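Local coordinates for mitotic checkpoint control protein kinase BUB1 (PDB 6JKK), which is the kinase domain of fruit-fly BubR1, a mitotic checkpoint protein of the kinetochore, and probably binds ATP and phosphorylates protein substrates, at residues 93-104 with 207-216; 189-197 with 332-340. All blocks are in the same frame, centred on the assembly; numbering follows the deposited sequence. Where two conformers were deposited one is given.

Contact 1: residues 93-104 with 207-216; sequences WEFYICLEIHSR and DFGVSIDMKL. With GOL (glycerol), chain B.
Helix 93-104 lies closest to the segment 207-216 at Glu94 and Gly209, whose CA atoms are 4.4 Å apart, where a type I turn runs from Phe208 to Ser211. Trp93 NE1 donates to Ser211 O (2.7 Å), which lies in the plane of the indole. Ile101 CD1 sits over one face of the Phe208 ring, 3.6 Å from its centroid, and Ile97 CG2 packs on Phe208 CB. At the far end, Arg104 grips Asp213 end-on. Arg104 NH2 reaches Asp213 OD2 (2.7 Å) and Arg104 NH1 reaches Asp213 OD1. Asp213 CG stands anti to the backbone N (chi1 -176°), which carries the carboxylate to the helix. Tyr96 OH also donates to Asp213 OD2 (2.5 Å). OD1 takes Lys215 N in an Asx turn, from the face opposite Arg104 NH1. Glu100 OE1 accepts from NE and NH2 of Arg104, so the guanidinium is held between two carboxylates. Lys215 CD covers one guanidinium face. A glycerol, probably from the crystallisation liquor, bonds to Glu94 OE2 and to the backbone N of Asp207 and Phe208. Helix C and the DFG motif, both paired to Lys85, the predicted ATP-binding lysine, through Glu94 and Asp207, are consistent with the DFG-in, helix-C-in state of protein kinases.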
loop_
_atom_site.group_PDB
_atom_site.type_symbol
_atom_site.label_atom_id
_atom_site.label_comp_id
_atom_site.label_asym_id
_atom_site.label_seq_id
_atom_site.Cartn_x
_atom_site.Cartn_y
_atom_site.Cartn_z
ATOM N N TRP A 93 14.825 1.913 8.124
ATOM C CA TRP A 93 14.207 0.697 7.600
ATOM C C TRP A 93 13.347 0.962 6.375
ATOM O O TRP A 93 13.394 0.212 5.396
ATOM C CB TRP A 93 13.376 0.023 8.694
ATOM C CG TRP A 93 12.725 -1.261 8.264
ATOM C CD1 TRP A 93 11.394 -1.463 7.983
ATOM C CD2 TRP A 93 13.373 -2.522 8.067
ATOM N NE1 TRP A 93 11.185 -2.778 7.624
ATOM C CE2 TRP A 93 12.382 -3.446 7.671
ATOM C CE3 TRP A 93 14.697 -2.960 8.191
ATOM C CZ2 TRP A 93 12.682 -4.785 7.397
ATOM C CZ3 TRP A 93 14.989 -4.283 7.918
ATOM C CH2 TRP A 93 13.990 -5.181 7.526
ATOM N N GLU A 94 12.556 2.027 6.428
ATOM C CA GLU A 94 11.721 2.385 5.291
ATOM C C GLU A 94 12.555 2.613 4.020
ATOM O O GLU A 94 12.182 2.156 2.935
ATOM C CB GLU A 94 10.873 3.613 5.621
ATOM C CG GLU A 94 10.070 4.136 4.450
ATOM C CD GLU A 94 9.101 5.206 4.876
ATOM O OE1 GLU A 94 9.099 5.561 6.074
ATOM O OE2 GLU A 94 8.343 5.681 4.015
ATOM N N PHE A 95 13.692 3.292 4.166
ATOM C CA PHE A 95 14.591 3.562 3.050
ATOM C C PHE A 95 15.129 2.229 2.525
ATOM O O PHE A 95 15.142 1.995 1.312
ATOM C CB PHE A 95 15.732 4.496 3.500
ATOM C CG PHE A 95 16.513 5.131 2.367
ATOM C CD1 PHE A 95 16.003 5.178 1.073
ATOM C CD2 PHE A 95 17.781 5.669 2.605
ATOM C CE1 PHE A 95 16.736 5.761 0.034
ATOM C CE2 PHE A 95 18.520 6.253 1.579
ATOM C CZ PHE A 95 18.003 6.297 0.291
ATOM N N TYR A 96 15.534 1.341 3.433
ATOM C CA TYR A 96 16.021 0.016 3.036
ATOM C C TYR A 96 15.005 -0.757 2.188
ATOM O O TYR A 96 15.344 -1.243 1.108
ATOM C CB TYR A 96 16.418 -0.830 4.260
ATOM C CG TYR A 96 16.569 -2.308 3.920
ATOM C CD1 TYR A 96 17.718 -2.785 3.299
ATOM C CD2 TYR A 96 15.553 -3.219 4.207
ATOM C CE1 TYR A 96 17.851 -4.132 2.967
ATOM C CE2 TYR A 96 15.676 -4.571 3.881
ATOM C CZ TYR A 96 16.828 -5.017 3.265
ATOM O OH TYR A 96 16.966 -6.352 2.943
ATOM N N ILE A 97 13.774 -0.875 2.682
ATOM C CA ILE A 97 12.737 -1.611 1.957
ATOM C C ILE A 97 12.530 -1.040 0.552
ATOM O O ILE A 97 12.481 -1.783 -0.432
ATOM C CB ILE A 97 11.381 -1.608 2.712
ATOM C CG1 ILE A 97 11.471 -2.411 4.019
ATOM C CG2 ILE A 97 10.263 -2.137 1.803
ATOM C CD1 ILE A 97 11.824 -3.895 3.843
ATOM N N CYS A 98 12.421 0.281 0.461
ATOM C CA CYS A 98 12.160 0.936 -0.817
ATOM C C CYS A 98 13.295 0.729 -1.800
ATOM O O CYS A 98 13.064 0.478 -2.983
ATOM C CB CYS A 98 11.920 2.428 -0.617
ATOM S SG CYS A 98 10.318 2.777 0.092
ATOM N N LEU A 99 14.524 0.829 -1.310
ATOM C CA LEU A 99 15.684 0.566 -2.152
ATOM C C LEU A 99 15.624 -0.872 -2.681
ATOM O O LEU A 99 15.875 -1.120 -3.870
ATOM C CB LEU A 99 16.974 0.794 -1.356
ATOM C CG LEU A 99 17.309 2.256 -1.047
ATOM C CD1 LEU A 99 18.395 2.358 0.022
ATOM C CD2 LEU A 99 17.742 2.984 -2.315
ATOM N N GLU A 100 15.286 -1.817 -1.802
ATOM C CA GLU A 100 15.254 -3.234 -2.188
ATOM C C GLU A 100 14.159 -3.507 -3.199
ATOM O O GLU A 100 14.372 -4.236 -4.166
ATOM C CB GLU A 100 15.075 -4.145 -0.967
ATOM C CG GLU A 100 16.369 -4.427 -0.206
ATOM C CD GLU A 100 17.466 -4.977 -1.104
ATOM O OE1 GLU A 100 17.339 -6.130 -1.573
ATOM O OE2 GLU A 100 18.444 -4.251 -1.353
ATOM N N ILE A 101 12.981 -2.931 -2.973
ATOM C CA ILE A 101 11.893 -3.098 -3.922
ATOM C C ILE A 101 12.352 -2.688 -5.323
ATOM O O ILE A 101 12.207 -3.443 -6.293
ATOM C CB ILE A 101 10.647 -2.290 -3.508
ATOM C CG1 ILE A 101 9.942 -2.973 -2.334
ATOM C CG2 ILE A 101 9.677 -2.189 -4.677
ATOM C CD1 ILE A 101 8.838 -2.141 -1.710
ATOM N N HIS A 102 12.942 -1.505 -5.431
ATOM C CA HIS A 102 13.334 -1.011 -6.746
ATOM C C HIS A 102 14.575 -1.723 -7.287
ATOM O O HIS A 102 14.829 -1.723 -8.489
ATOM C CB HIS A 102 13.452 0.521 -6.742
ATOM C CG HIS A 102 12.119 1.202 -6.674
ATOM N ND1 HIS A 102 11.381 1.510 -7.799
ATOM C CD2 HIS A 102 11.364 1.583 -5.615
ATOM C CE1 HIS A 102 10.237 2.064 -7.435
ATOM N NE2 HIS A 102 10.204 2.124 -6.115
ATOM N N SER A 103 15.313 -2.378 -6.398
ATOM C CA SER A 103 16.441 -3.194 -6.825
ATOM C C SER A 103 15.953 -4.536 -7.395
ATOM O O SER A 103 16.578 -5.109 -8.305
ATOM C CB SER A 103 17.372 -3.424 -5.632
ATOM O OG SER A 103 18.616 -3.954 -6.043
ATOM N N ARG A 104 14.838 -5.037 -6.874
ATOM C CA ARG A 104 14.394 -6.392 -7.221
ATOM C C ARG A 104 13.407 -6.424 -8.377
ATOM O O ARG A 104 13.194 -7.474 -8.985
ATOM C CB ARG A 104 13.797 -7.099 -5.998
ATOM C CG ARG A 104 14.787 -7.304 -4.865
ATOM C CD ARG A 104 14.124 -7.914 -3.640
ATOM N NE ARG A 104 15.021 -7.852 -2.490
ATOM C CZ ARG A 104 14.688 -8.226 -1.261
ATOM N NH1 ARG A 104 13.480 -8.708 -1.023
ATOM N NH2 ARG A 104 15.565 -8.120 -0.271
ATOM N N ASP A 207 4.290 3.850 1.510
ATOM C CA ASP A 207 4.455 3.750 2.959
ATOM C C ASP A 207 4.930 2.373 3.417
ATOM O O ASP A 207 4.183 1.616 4.035
ATOM C CB ASP A 207 3.173 4.170 3.697
ATOM C CG ASP A 207 3.081 5.675 3.906
ATOM O OD1 ASP A 207 1.943 6.195 3.999
ATOM O OD2 ASP A 207 4.137 6.338 3.990
ATOM N N PHE A 208 6.192 2.085 3.125
ATOM C CA PHE A 208 6.810 0.810 3.469
ATOM C C PHE A 208 7.522 0.869 4.814
ATOM O O PHE A 208 8.492 0.144 5.046
ATOM C CB PHE A 208 7.779 0.400 2.360
ATOM C CG PHE A 208 7.111 0.226 1.028
ATOM C CD1 PHE A 208 6.409 -0.940 0.741
ATOM C CD2 PHE A 208 7.162 1.234 0.072
ATOM C CE1 PHE A 208 5.773 -1.103 -0.484
ATOM C CE2 PHE A 208 6.534 1.080 -1.158
ATOM C CZ PHE A 208 5.838 -0.088 -1.435
ATOM N N GLY A 209 7.015 1.721 5.703
ATOM C CA GLY A 209 7.663 1.996 6.976
ATOM C C GLY A 209 7.777 0.824 7.939
ATOM O O GLY A 209 8.672 0.801 8.786
ATOM N N VAL A 210 6.870 -0.142 7.825
ATOM C CA VAL A 210 6.924 -1.330 8.676
ATOM C C VAL A 210 6.920 -2.619 7.856
ATOM O O VAL A 210 6.484 -3.667 8.333
ATOM C CB VAL A 210 5.770 -1.359 9.710
ATOM C CG1 VAL A 210 5.898 -0.203 10.674
ATOM C CG2 VAL A 210 4.397 -1.325 9.024
ATOM N N SER A 211 7.408 -2.543 6.621
ATOM C CA SER A 211 7.379 -3.704 5.735
ATOM C C SER A 211 8.339 -4.788 6.215
ATOM O O SER A 211 9.223 -4.528 7.039
ATOM C CB SER A 211 7.684 -3.297 4.288
ATOM O OG SER A 211 6.653 -2.469 3.780
ATOM N N ILE A 212 8.152 -6.004 5.710
ATOM C CA ILE A 212 8.965 -7.147 6.119
ATOM C C ILE A 212 9.712 -7.727 4.922
ATOM O O ILE A 212 9.099 -8.002 3.893
ATOM C CB ILE A 212 8.076 -8.246 6.727
ATOM C CG1 ILE A 212 7.315 -7.712 7.943
ATOM C CG2 ILE A 212 8.897 -9.485 7.090
ATOM C CD1 ILE A 212 6.226 -8.651 8.427
ATOM N N ASP A 213 11.028 -7.902 5.048
ATOM C CA ASP A 213 11.805 -8.529 3.985
ATOM C C ASP A 213 12.064 -9.993 4.318
ATOM O O ASP A 213 12.893 -10.306 5.174
ATOM C CB ASP A 213 13.125 -7.784 3.748
ATOM C CG ASP A 213 13.919 -8.351 2.581
ATOM O OD1 ASP A 213 13.422 -9.274 1.894
ATOM O OD2 ASP A 213 15.049 -7.872 2.350
ATOM N N MET A 214 11.354 -10.883 3.628
ATOM C CA MET A 214 11.470 -12.317 3.879
ATOM C C MET A 214 12.828 -12.886 3.466
ATOM O O MET A 214 13.217 -13.961 3.928
ATOM C CB MET A 214 10.340 -13.077 3.174
ATOM C CG MET A 214 8.955 -12.719 3.673
ATOM S SD MET A 214 8.729 -13.111 5.418
ATOM C CE MET A 214 8.662 -14.898 5.347
ATOM N N LYS A 215 13.550 -12.168 2.605
ATOM C CA LYS A 215 14.860 -12.627 2.141
ATOM C C LYS A 215 15.923 -12.539 3.238
ATOM O O LYS A 215 17.012 -13.108 3.111
ATOM C CB LYS A 215 15.305 -11.856 0.891
ATOM C CG LYS A 215 14.444 -12.128 -0.342
ATOM C CD LYS A 215 15.159 -11.722 -1.632
ATOM C CE LYS A 215 14.259 -11.900 -2.853
ATOM N NZ LYS A 215 13.910 -13.332 -3.104
ATOM N N LEU A 216 15.599 -11.834 4.316
ATOM C CA LEU A 216 16.505 -11.702 5.454
ATOM C C LEU A 216 16.292 -12.814 6.480
ATOM O O LEU A 216 16.992 -12.875 7.491
ATOM C CB LEU A 216 16.326 -10.338 6.121
ATOM C CG LEU A 216 16.783 -9.129 5.309
ATOM C CD1 LEU A 216 16.613 -7.847 6.107
ATOM C CD2 LEU A 216 18.224 -9.304 4.884
HETATM C C1 GOL B . 7.928 5.169 0.770
HETATM O O1 GOL B . 7.531 4.430 1.903
HETATM C C2 GOL B . 7.042 6.397 0.554
HETATM O O2 GOL B . 5.732 5.981 0.222
HETATM C C3 GOL B . 6.926 7.257 1.812
HETATM O O3 GOL B . 8.179 7.807 2.133
#

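Contact 2: residues 189-197 with 332-340; sequences LLMKPICAD and ISKFNTILQ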
loop_
_atom_site.group_PDB
_atom_site.type_symbol
_atom_site.label_atom_id
_atom_site.label_comp_id
_atom_site.label_asym_id
_atom_site.label_seq_id
_atom_site.Cartn_x
_atom_site.Cartn_y
_atom_site.Cartn_z
ATOM N N LEU A 189 -2.239 5.040 -3.731
ATOM C CA LEU A 189 -2.513 6.333 -4.343
ATOM C C LEU A 189 -3.001 6.097 -5.758
ATOM O O LEU A 189 -2.530 5.178 -6.433
ATOM C CB LEU A 189 -1.249 7.198 -4.377
ATOM C CG LEU A 189 -0.565 7.563 -3.057
ATOM C CD1 LEU A 189 0.679 8.410 -3.312
ATOM C CD2 LEU A 189 -1.525 8.292 -2.118
ATOM N N LEU A 190 -3.942 6.917 -6.210
ATOM C CA LEU A 190 -4.330 6.907 -7.620
ATOM C C LEU A 190 -3.475 7.939 -8.326
ATOM O O LEU A 190 -3.586 9.139 -8.051
ATOM C CB LEU A 190 -5.815 7.243 -7.786
ATOM C CG LEU A 190 -6.381 7.243 -9.210
ATOM C CD1 LEU A 190 -6.288 5.865 -9.811
ATOM C CD2 LEU A 190 -7.822 7.699 -9.213
ATOM N N MET A 191 -2.623 7.477 -9.233
ATOM C CA MET A 191 -1.608 8.335 -9.839
ATOM C C MET A 191 -2.111 8.973 -11.122
ATOM O O MET A 191 -1.646 10.047 -11.520
ATOM C CB MET A 191 -0.345 7.528 -10.127
ATOM C CG MET A 191 0.225 6.847 -8.900
ATOM S SD MET A 191 0.522 8.033 -7.574
ATOM C CE MET A 191 1.937 8.916 -8.229
ATOM N N LYS A 192 -3.070 8.311 -11.761
ATOM C CA LYS A 192 -3.626 8.793 -13.020
ATOM C C LYS A 192 -5.000 8.165 -13.234
ATOM O O LYS A 192 -5.350 7.207 -12.542
ATOM C CB LYS A 192 -2.670 8.470 -14.178
ATOM C CG LYS A 192 -2.342 7.000 -14.375
ATOM C CD LYS A 192 -1.429 6.843 -15.595
ATOM C CE LYS A 192 -0.962 5.411 -15.789
ATOM N NZ LYS A 192 -2.088 4.456 -15.886
ATOM N N PRO A 193 -5.797 8.708 -14.172
ATOM C CA PRO A 193 -7.125 8.118 -14.393
ATOM C C PRO A 193 -7.024 6.656 -14.838
ATOM O O PRO A 193 -5.950 6.219 -15.236
ATOM C CB PRO A 193 -7.704 8.984 -15.517
ATOM C CG PRO A 193 -6.980 10.299 -15.399
ATOM C CD PRO A 193 -5.595 9.936 -14.969
ATOM N N ILE A 194 -8.119 5.910 -14.750
ATOM C CA ILE A 194 -8.137 4.506 -15.176
ATOM C C ILE A 194 -8.281 4.403 -16.697
ATOM O O ILE A 194 -8.966 5.227 -17.293
ATOM C CB ILE A 194 -9.309 3.741 -14.499
ATOM C CG1 ILE A 194 -9.036 3.535 -13.016
ATOM C CG2 ILE A 194 -9.512 2.381 -15.102
ATOM C CD1 ILE A 194 -9.418 4.687 -12.181
ATOM N N CYS A 195 -7.624 3.417 -17.320
ATOM C CA CYS A 195 -7.932 3.032 -18.704
ATOM C C CYS A 195 -8.841 1.812 -18.698
ATOM O O CYS A 195 -8.805 1.007 -17.770
ATOM C CB CYS A 195 -6.675 2.698 -19.507
ATOM S SG CYS A 195 -5.122 3.184 -18.756
ATOM N N ALA A 196 -9.647 1.669 -19.743
ATOM C CA ALA A 196 -10.555 0.530 -19.861
ATOM C C ALA A 196 -9.859 -0.840 -19.818
ATOM O O ALA A 196 -10.500 -1.853 -19.527
ATOM C CB ALA A 196 -11.390 0.660 -21.119
ATOM N N ASP A 197 -8.564 -0.867 -20.122
ATOM C CA ASP A 197 -7.773 -2.095 -20.066
ATOM C C ASP A 197 -7.382 -2.394 -18.620
ATOM O O ASP A 197 -6.700 -1.603 -17.989
ATOM C CB ASP A 197 -6.527 -1.945 -20.945
ATOM C CG ASP A 197 -5.532 -3.067 -20.755
ATOM O OD1 ASP A 197 -4.310 -2.807 -20.850
ATOM O OD2 ASP A 197 -5.973 -4.211 -20.515
ATOM N N ILE A 332 -16.300 3.735 -15.997
ATOM C CA ILE A 332 -14.940 4.253 -15.881
ATOM C C ILE A 332 -14.900 5.707 -16.337
ATOM O O ILE A 332 -14.255 6.553 -15.705
ATOM C CB ILE A 332 -13.940 3.419 -16.716
ATOM C CG1 ILE A 332 -13.732 2.040 -16.091
ATOM C CG2 ILE A 332 -12.593 4.134 -16.845
ATOM C CD1 ILE A 332 -12.739 1.176 -16.847
ATOM N N SER A 333 -15.595 5.988 -17.437
ATOM C CA SER A 333 -15.692 7.347 -17.967
ATOM C C SER A 333 -16.271 8.292 -16.910
ATOM O O SER A 333 -15.724 9.368 -16.649
ATOM C CB SER A 333 -16.560 7.354 -19.226
ATOM O OG SER A 333 -16.633 8.645 -19.793
ATOM N N LYS A 334 -17.367 7.868 -16.287
ATOM C CA LYS A 334 -18.019 8.659 -15.252
ATOM C C LYS A 334 -17.131 8.843 -14.023
ATOM O O LYS A 334 -17.115 9.916 -13.412
ATOM C CB LYS A 334 -19.348 8.016 -14.857
ATOM C CG LYS A 334 -20.408 8.073 -15.945
ATOM C CD LYS A 334 -21.717 7.429 -15.493
ATOM C CE LYS A 334 -21.564 5.934 -15.228
ATOM N NZ LYS A 334 -22.879 5.273 -14.975
ATOM N N PHE A 335 -16.401 7.793 -13.661
ATOM C CA PHE A 335 -15.461 7.839 -12.547
ATOM C C PHE A 335 -14.343 8.837 -12.819
ATOM O O PHE A 335 -14.014 9.669 -11.961
ATOM C CB PHE A 335 -14.871 6.442 -12.303
ATOM C CG PHE A 335 -13.817 6.400 -11.232
ATOM C CD1 PHE A 335 -14.166 6.191 -9.906
ATOM C CD2 PHE A 335 -12.473 6.559 -11.549
ATOM C CE1 PHE A 335 -13.196 6.138 -8.918
ATOM C CE2 PHE A 335 -11.509 6.527 -10.560
ATOM C CZ PHE A 335 -11.865 6.301 -9.249
ATOM N N ASN A 336 -13.747 8.748 -14.008
ATOM C CA ASN A 336 -12.654 9.648 -14.375
ATOM C C ASN A 336 -13.104 11.107 -14.400
ATOM O O ASN A 336 -12.360 12.015 -14.003
ATOM C CB ASN A 336 -12.050 9.246 -15.729
ATOM C CG ASN A 336 -11.124 8.046 -15.625
ATOM O OD1 ASN A 336 -10.670 7.692 -14.537
ATOM N ND2 ASN A 336 -10.825 7.421 -16.766
ATOM N N THR A 337 -14.327 11.331 -14.866
ATOM C CA THR A 337 -14.894 12.681 -14.898
ATOM C C THR A 337 -15.012 13.284 -13.489
ATOM O O THR A 337 -14.734 14.468 -13.284
ATOM C CB THR A 337 -16.261 12.700 -15.619
ATOM O OG1 THR A 337 -16.072 12.359 -17.000
ATOM C CG2 THR A 337 -16.904 14.081 -15.535
ATOM N N ILE A 338 -15.413 12.463 -12.521
ATOM C CA ILE A 338 -15.511 12.910 -11.131
ATOM C C ILE A 338 -14.124 13.296 -10.604
ATOM O O ILE A 338 -13.975 14.280 -9.875
ATOM C CB ILE A 338 -16.153 11.823 -10.239
ATOM C CG1 ILE A 338 -17.623 11.618 -10.617
ATOM C CG2 ILE A 338 -16.030 12.187 -8.756
ATOM C CD1 ILE A 338 -18.193 10.292 -10.149
ATOM N N LEU A 339 -13.116 12.519 -10.999
ATOM C CA LEU A 339 -11.721 12.767 -10.632
ATOM C C LEU A 339 -11.197 14.089 -11.171
ATOM O O LEU A 339 -10.450 14.790 -10.482
ATOM C CB LEU A 339 -10.820 11.680 -11.208
ATOM C CG LEU A 339 -10.780 10.253 -10.683
ATOM C CD1 LEU A 339 -9.787 9.460 -11.527
ATOM C CD2 LEU A 339 -10.401 10.228 -9.218
ATOM N N GLN A 340 -11.570 14.388 -12.416
ATOM C CA GLN A 340 -10.988 15.472 -13.218
ATOM C C GLN A 340 -9.493 15.703 -12.964
ATOM O O GLN A 340 -8.821 16.403 -13.725
ATOM C CB GLN A 340 -11.794 16.773 -13.077
ATOM C CG GLN A 340 -11.830 17.365 -11.674
ATOM C CD GLN A 340 -13.190 17.939 -11.314
ATOM O OE1 GLN A 340 -14.012 18.225 -12.186
ATOM N NE2 GLN A 340 -13.435 18.106 -10.020
#
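Two hydrogen bonds join the side chain of Asn336 to the backbone of Ile194. Asn336 ND2 donates to Ile194 O at 2.9 Å, with an N-H...O angle of 163°. The donor lies in the carbonyl plane, on a lone pair. In return, Ile194 N donates to Asn336 OD1 at 3.1 Å, tilted 18° from the plane of the amide carbonyl. One amide thus serves both the N-H and the C=O of a single loop residue, and the pair of bonds fixes its rotation. Asn336 CG lies beside the backbone N (chi1 -78°), which turns the amide toward the loop. Pro193 CB rests against the same oxygen, 3.4 Å from Asn336 OD1.

The loop follows strand 188-190 of the C-lobe of the kinase fold. The helix, 325-339, is the last of the chain. Helices 139-150 and 156-175 also border this contact, through Val142 and Val146 on Phe335 and through His161 on Ile194.

Apolar contacts flank the amide. Ile194 CD1 comes close to Phe335 CE2, at 3.2 Å, and the two side chains cross at about a right angle. Ile194 CG2 meets Ile332 CD1 at 3.9 Å, and Ile332 CD1 also touches Ala196 CA. Leu190 and Leu339 meet tip to tip, Leu190 CD2 to Leu339 CD1 at 3.5 Å. Leu190 CD2 also lies at the edge of the Phe335 ring.

Overall arrangement
Contacts 1 and 2 lie on opposite sides of the centre of the chain, with their centres 29 Å apart. Their nearest atoms are about 7 Å apart, so they do not touch. Along the chain the order is 93-104, 189-197, 207-216 and 332-340, so the two contacts cross. Strand 188-190 pairs antiparallel with strand 203-205, and this hairpin leads from contact 2 directly into the DFG region of contact 1. Contact 1 joins helix 92-104 of the N-lobe to the DFG segment of the C-lobe, beside the predicted ATP site. Contact 2 lies wholly within the C-lobe, away from that site, and holds the C-terminal helix 325-339 against the loop after strand 188-190.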